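Local atomic coordinates of Mgp-operon protein 3 (Mycoplasma pneumoniae, PDB entry 6RJ1), a protein that is an extracellular cell-adhesion protein, P40/P90, of a human pathogen and probably acts with the P1 protein in attachment to host cells. Residues N813-P816 against L821-S824; K796-A801 against I898-D903. All coordinates share one frame; numbering follows the deposited sequence.

Contact 1: N813-P816 against L821-S824; sequences NFNP and LLDS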
loop_
_atom_site.group_PDB
_atom_site.type_symbol
_atom_site.label_atom_id
_atom_site.label_comp_id
_atom_site.label_asym_id
_atom_site.label_seq_id
_atom_site.Cartn_x
_atom_site.Cartn_y
_atom_site.Cartn_z
ATOM N N ASN A 813 15.935 -2.795 -10.055
ATOM C CA ASN A 813 16.919 -2.610 -11.123
ATOM C C ASN A 813 16.294 -2.465 -12.495
ATOM O O ASN A 813 15.322 -3.154 -12.818
ATOM C CB ASN A 813 17.959 -3.733 -11.096
ATOM C CG ASN A 813 18.506 -3.976 -9.714
ATOM O OD1 ASN A 813 19.244 -3.157 -9.156
ATOM N ND2 ASN A 813 18.130 -5.098 -9.117
ATOM N N PHE A 814 16.864 -1.554 -13.302
ATOM C CA PHE A 814 16.380 -1.230 -14.644
ATOM C C PHE A 814 17.489 -1.267 -15.687
ATOM O O PHE A 814 18.662 -1.091 -15.351
ATOM C CB PHE A 814 15.699 0.157 -14.649
ATOM C CG PHE A 814 14.659 0.369 -13.571
ATOM C CD1 PHE A 814 13.349 -0.050 -13.756
ATOM C CD2 PHE A 814 14.993 0.976 -12.370
ATOM C CE1 PHE A 814 12.392 0.132 -12.755
ATOM C CE2 PHE A 814 14.036 1.156 -11.369
ATOM C CZ PHE A 814 12.743 0.729 -11.567
ATOM N N ASN A 815 17.108 -1.492 -16.958
ATOM C CA ASN A 815 18.010 -1.493 -18.110
ATOM C C ASN A 815 18.080 -0.036 -18.617
ATOM O O ASN A 815 17.074 0.486 -19.103
ATOM C CB ASN A 815 17.490 -2.438 -19.200
ATOM C CG ASN A 815 18.427 -2.628 -20.365
ATOM O OD1 ASN A 815 18.799 -1.684 -21.071
ATOM N ND2 ASN A 815 18.813 -3.868 -20.604
ATOM N N PRO A 816 19.226 0.658 -18.474
ATOM C CA PRO A 816 19.280 2.068 -18.909
ATOM C C PRO A 816 19.312 2.295 -20.427
ATOM O O PRO A 816 19.030 3.408 -20.883
ATOM C CB PRO A 816 20.533 2.598 -18.215
ATOM C CG PRO A 816 21.407 1.407 -18.049
ATOM C CD PRO A 816 20.509 0.215 -17.886
ATOM N N LEU A 821 12.482 -2.693 -17.202
ATOM C CA LEU A 821 12.890 -3.504 -16.050
ATOM C C LEU A 821 14.066 -4.408 -16.442
ATOM O O LEU A 821 14.075 -4.928 -17.559
ATOM C CB LEU A 821 11.695 -4.363 -15.602
ATOM C CG LEU A 821 10.872 -3.923 -14.384
ATOM C CD1 LEU A 821 10.453 -2.473 -14.458
ATOM C CD2 LEU A 821 9.631 -4.741 -14.288
ATOM N N LEU A 822 15.067 -4.570 -15.549
ATOM C CA LEU A 822 16.242 -5.407 -15.819
ATOM C C LEU A 822 15.873 -6.897 -15.875
ATOM O O LEU A 822 15.396 -7.465 -14.889
ATOM C CB LEU A 822 17.368 -5.128 -14.811
ATOM C CG LEU A 822 18.768 -5.640 -15.177
ATOM C CD1 LEU A 822 19.387 -4.829 -16.312
ATOM C CD2 LEU A 822 19.687 -5.611 -13.969
ATOM N N ASP A 823 16.055 -7.501 -17.063
ATOM C CA ASP A 823 15.695 -8.886 -17.368
ATOM C C ASP A 823 16.883 -9.718 -17.897
ATOM O O ASP A 823 17.908 -9.165 -18.305
ATOM C CB ASP A 823 14.529 -8.875 -18.386
ATOM C CG ASP A 823 13.797 -10.194 -18.578
ATOM O OD1 ASP A 823 13.075 -10.618 -17.640
ATOM O OD2 ASP A 823 13.929 -10.794 -19.672
ATOM N N SER A 824 16.738 -11.055 -17.865
ATOM C CA SER A 824 17.715 -12.024 -18.370
ATOM C C SER A 824 17.011 -13.057 -19.274
ATOM O O SER A 824 15.774 -13.112 -19.299
ATOM C CB SER A 824 18.437 -12.719 -17.215
ATOM O OG SER A 824 19.462 -13.578 -17.691
#

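Contact 2: K796-A801 against I898-D903; sequences KPNYSA and IEFNED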
loop_
_atom_site.group_PDB
_atom_site.type_symbol
_atom_site.label_atom_id
_atom_site.label_comp_id
_atom_site.label_asym_id
_atom_site.label_seq_id
_atom_site.Cartn_x
_atom_site.Cartn_y
_atom_site.Cartn_z
ATOM N N LYS A 796 24.471 3.278 -21.515
ATOM C CA LYS A 796 23.921 4.356 -20.688
ATOM C C LYS A 796 24.219 4.116 -19.194
ATOM O O LYS A 796 24.309 2.952 -18.795
ATOM C CB LYS A 796 22.393 4.459 -20.897
ATOM C CG LYS A 796 21.945 4.916 -22.288
ATOM C CD LYS A 796 21.919 6.448 -22.472
ATOM C CE LYS A 796 20.711 7.239 -21.976
ATOM N NZ LYS A 796 19.420 6.688 -22.463
ATOM N N PRO A 797 24.351 5.175 -18.346
ATOM C CA PRO A 797 24.608 4.938 -16.907
ATOM C C PRO A 797 23.433 4.272 -16.191
ATOM O O PRO A 797 22.285 4.674 -16.392
ATOM C CB PRO A 797 24.877 6.341 -16.351
ATOM C CG PRO A 797 24.217 7.269 -17.300
ATOM C CD PRO A 797 24.287 6.622 -18.650
ATOM N N ASN A 798 23.728 3.247 -15.370
ATOM C CA ASN A 798 22.743 2.464 -14.620
ATOM C C ASN A 798 21.992 3.277 -13.576
ATOM O O ASN A 798 22.517 4.245 -13.028
ATOM C CB ASN A 798 23.390 1.252 -13.925
ATOM C CG ASN A 798 24.101 0.253 -14.810
ATOM O OD1 ASN A 798 23.723 -0.015 -15.960
ATOM N ND2 ASN A 798 25.152 -0.341 -14.264
ATOM N N TYR A 799 20.763 2.849 -13.283
ATOM C CA TYR A 799 19.926 3.467 -12.268
ATOM C C TYR A 799 19.042 2.450 -11.579
ATOM O O TYR A 799 18.599 1.472 -12.190
ATOM C CB TYR A 799 19.134 4.675 -12.801
ATOM C CG TYR A 799 18.193 4.374 -13.945
ATOM C CD1 TYR A 799 16.867 4.016 -13.708
ATOM C CD2 TYR A 799 18.607 4.510 -15.266
ATOM C CE1 TYR A 799 15.987 3.764 -14.759
ATOM C CE2 TYR A 799 17.738 4.258 -16.325
ATOM C CZ TYR A 799 16.430 3.884 -16.065
ATOM O OH TYR A 799 15.576 3.637 -17.106
ATOM N N SER A 800 18.807 2.675 -10.291
ATOM C CA SER A 800 17.998 1.808 -9.459
ATOM C C SER A 800 17.143 2.629 -8.531
ATOM O O SER A 800 17.445 3.785 -8.273
ATOM C CB SER A 800 18.895 0.882 -8.641
ATOM O OG SER A 800 19.632 0.017 -9.487
ATOM N N ALA A 801 16.081 2.030 -8.025
ATOM C CA ALA A 801 15.216 2.659 -7.042
ATOM C C ALA A 801 15.241 1.779 -5.822
ATOM O O ALA A 801 15.305 0.552 -5.941
ATOM C CB ALA A 801 13.801 2.776 -7.568
ATOM N N ILE A 898 27.495 -7.365 -8.356
ATOM C CA ILE A 898 27.941 -7.062 -9.723
ATOM C C ILE A 898 26.871 -6.187 -10.396
ATOM O O ILE A 898 25.676 -6.453 -10.252
ATOM C CB ILE A 898 28.234 -8.360 -10.546
ATOM C CG1 ILE A 898 29.003 -9.457 -9.722
ATOM C CG2 ILE A 898 28.937 -8.064 -11.885
ATOM C CD1 ILE A 898 30.413 -9.099 -9.104
ATOM N N GLU A 899 27.310 -5.138 -11.105
ATOM C CA GLU A 899 26.428 -4.192 -11.789
ATOM C C GLU A 899 26.354 -4.454 -13.299
ATOM O O GLU A 899 27.248 -5.102 -13.851
ATOM C CB GLU A 899 26.856 -2.741 -11.490
ATOM C CG GLU A 899 26.875 -2.381 -10.007
ATOM C CD GLU A 899 25.539 -2.359 -9.283
ATOM O OE1 GLU A 899 24.568 -1.798 -9.842
ATOM O OE2 GLU A 899 25.471 -2.886 -8.148
ATOM N N PHE A 900 25.278 -3.969 -13.959
ATOM C CA PHE A 900 25.040 -4.119 -15.398
ATOM C C PHE A 900 26.103 -3.361 -16.203
ATOM O O PHE A 900 26.351 -2.181 -15.937
ATOM C CB PHE A 900 23.614 -3.659 -15.755
ATOM C CG PHE A 900 23.107 -4.023 -17.134
ATOM C CD1 PHE A 900 23.112 -5.346 -17.572
ATOM C CD2 PHE A 900 22.552 -3.057 -17.966
ATOM C CE1 PHE A 900 22.632 -5.682 -18.841
ATOM C CE2 PHE A 900 22.060 -3.397 -19.229
ATOM C CZ PHE A 900 22.103 -4.708 -19.658
ATOM N N ASN A 901 26.761 -4.059 -17.152
ATOM C CA ASN A 901 27.855 -3.547 -17.993
ATOM C C ASN A 901 29.033 -3.003 -17.158
ATOM O O ASN A 901 29.683 -2.040 -17.577
ATOM C CB ASN A 901 27.386 -2.504 -19.044
ATOM C CG ASN A 901 25.973 -2.622 -19.562
ATOM O OD1 ASN A 901 25.190 -1.671 -19.475
ATOM N ND2 ASN A 901 25.616 -3.760 -20.130
ATOM N N GLU A 902 29.314 -3.634 -15.986
ATOM C CA GLU A 902 30.416 -3.276 -15.073
ATOM C C GLU A 902 31.772 -3.331 -15.810
ATOM O O GLU A 902 32.647 -2.497 -15.563
ATOM C CB GLU A 902 30.417 -4.193 -13.839
ATOM C CG GLU A 902 31.149 -3.621 -12.636
ATOM C CD GLU A 902 30.682 -4.148 -11.293
ATOM O OE1 GLU A 902 30.210 -3.332 -10.470
ATOM O OE2 GLU A 902 30.789 -5.373 -11.057
ATOM N N ASP A 903 31.907 -4.295 -16.740
ATOM C CA ASP A 903 33.054 -4.482 -17.630
ATOM C C ASP A 903 32.559 -4.759 -19.071
ATOM O O ASP A 903 31.345 -4.879 -19.289
ATOM C CB ASP A 903 34.026 -5.567 -17.112
ATOM C CG ASP A 903 33.417 -6.940 -16.912
ATOM O OD1 ASP A 903 32.849 -7.186 -15.824
ATOM O OD2 ASP A 903 33.526 -7.776 -17.834
#

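Contact 1: N813-P816 against L821-S824
Phe814 and Leu821 form an antiparallel, non-hydrogen-bonded pair where the chain turns back after strand 808-815. Their CA atoms lie 4.4 Å apart and their side chains diverge. The strand 820-821 that follows the turn is very short, and the chain soon leaves the sheet. One backbone bond joins the segments, from Leu822 N to Asn813 O at 3.1 Å. It is nearly straight, at 168°, but the N-H comes in from above the carbonyl plane, 36° out of it. Leu822 points toward the strand and lies along its backbone. Its chi1 of -164° sets CG opposite the backbone N, and its two methyls spread along one side of the strand. CD2 rests 3.8 Å from Asn813 CB, while CD1 sits 4.0 Å from Asn815 CA. On the other side of the pair, Leu821 CD1 reaches back to the edge of the Phe814 ring, 3.7 Å from CE1. Ile698 of strand 693-699 touches both of these side chains. The amide of Asn813 turns away from this packing. Its ND2 bonds to the carbonyls of Ile832 and Pro913, so this buried polar end is held from outside the two segments. At the turn, Asn815 OD1 makes weak bonds to the backbone N of Asp817 and Thr818. The arrangement is a beta hairpin with a short return strand, at the C-terminal end of strand 808-815 in an antiparallel sheet.

Contact 2: K796-A801 against I898-D903
Asn798 reaches from the chain just before strand 799-805 to the loop at Phe900, and its amide makes the main link between the segments. ND2 donates to Phe900 O at 2.8 Å, with an N-H...O angle of 169°. The donor lies in the carbonyl plane on a lone pair, and the acceptor lies in the plane of the Asn798 amide. Both groups are therefore well oriented for the bond. CG of Asn798 stands beside its backbone N, anti to the carbonyl carbon (chi1 -59°), which carries the amide toward the loop. The other branch, OD1, packs 3.7 Å from Phe900 CB and lies at the edge of the ring, near its plane. The amide and ring planes are 38° apart. Glu899 adds a lighter touch, with its CB 4.0 Å from Asn798 ND2. Its carboxylate turns elsewhere and forms a salt bridge with Arg811.

This packing is tight only around Asn798. The backbones stay well apart, and even the nearest CA atoms, those of Asn798 and Phe900, are 7.0 Å from each other. Lys796 and Pro797 are exposed on one segment, as are Ile898 and Glu902 on the other, and none of them joins the contact. Within the loop, Asn901 ND2 lies over the centre of the Phe900 ring, 3.5 Å above its plane. Asn815 touches Phe900 from strand 808-815. The bonded carbonyl belongs to the second residue of a type II beta turn, Glu899 to Glu902, with Asn901 at the third position in a left-handed conformation. The contact is thus an asparagine side chain bonded to the backbone of a type II beta turn. It joins the start of strand 799-805 to that turn, in the loop linking two strands of another antiparallel sheet.

How the contacts relate
The centres of contacts 1 and 2 are about 9 Å apart. Strands 799-805 and 808-815 are consecutive and antiparallel neighbours in one antiparallel sheet. Along the chain, 796-801 comes first, then both segments of contact 1, and 898-903 last. The short-range hairpin therefore falls between the two ends of the long-range contact. The two also touch directly. Asn813 OD1 probably bonds to Ser800 OG at 3.2 Å, and Pro816 CG packs 3.4 Å from Asn798 OD1. Contact 1 closes the hairpin at the end of strand 808-815, and contact 2 joins the neighbouring strand to the loop between strands 888-896 and 914-920 of a second antiparallel sheet.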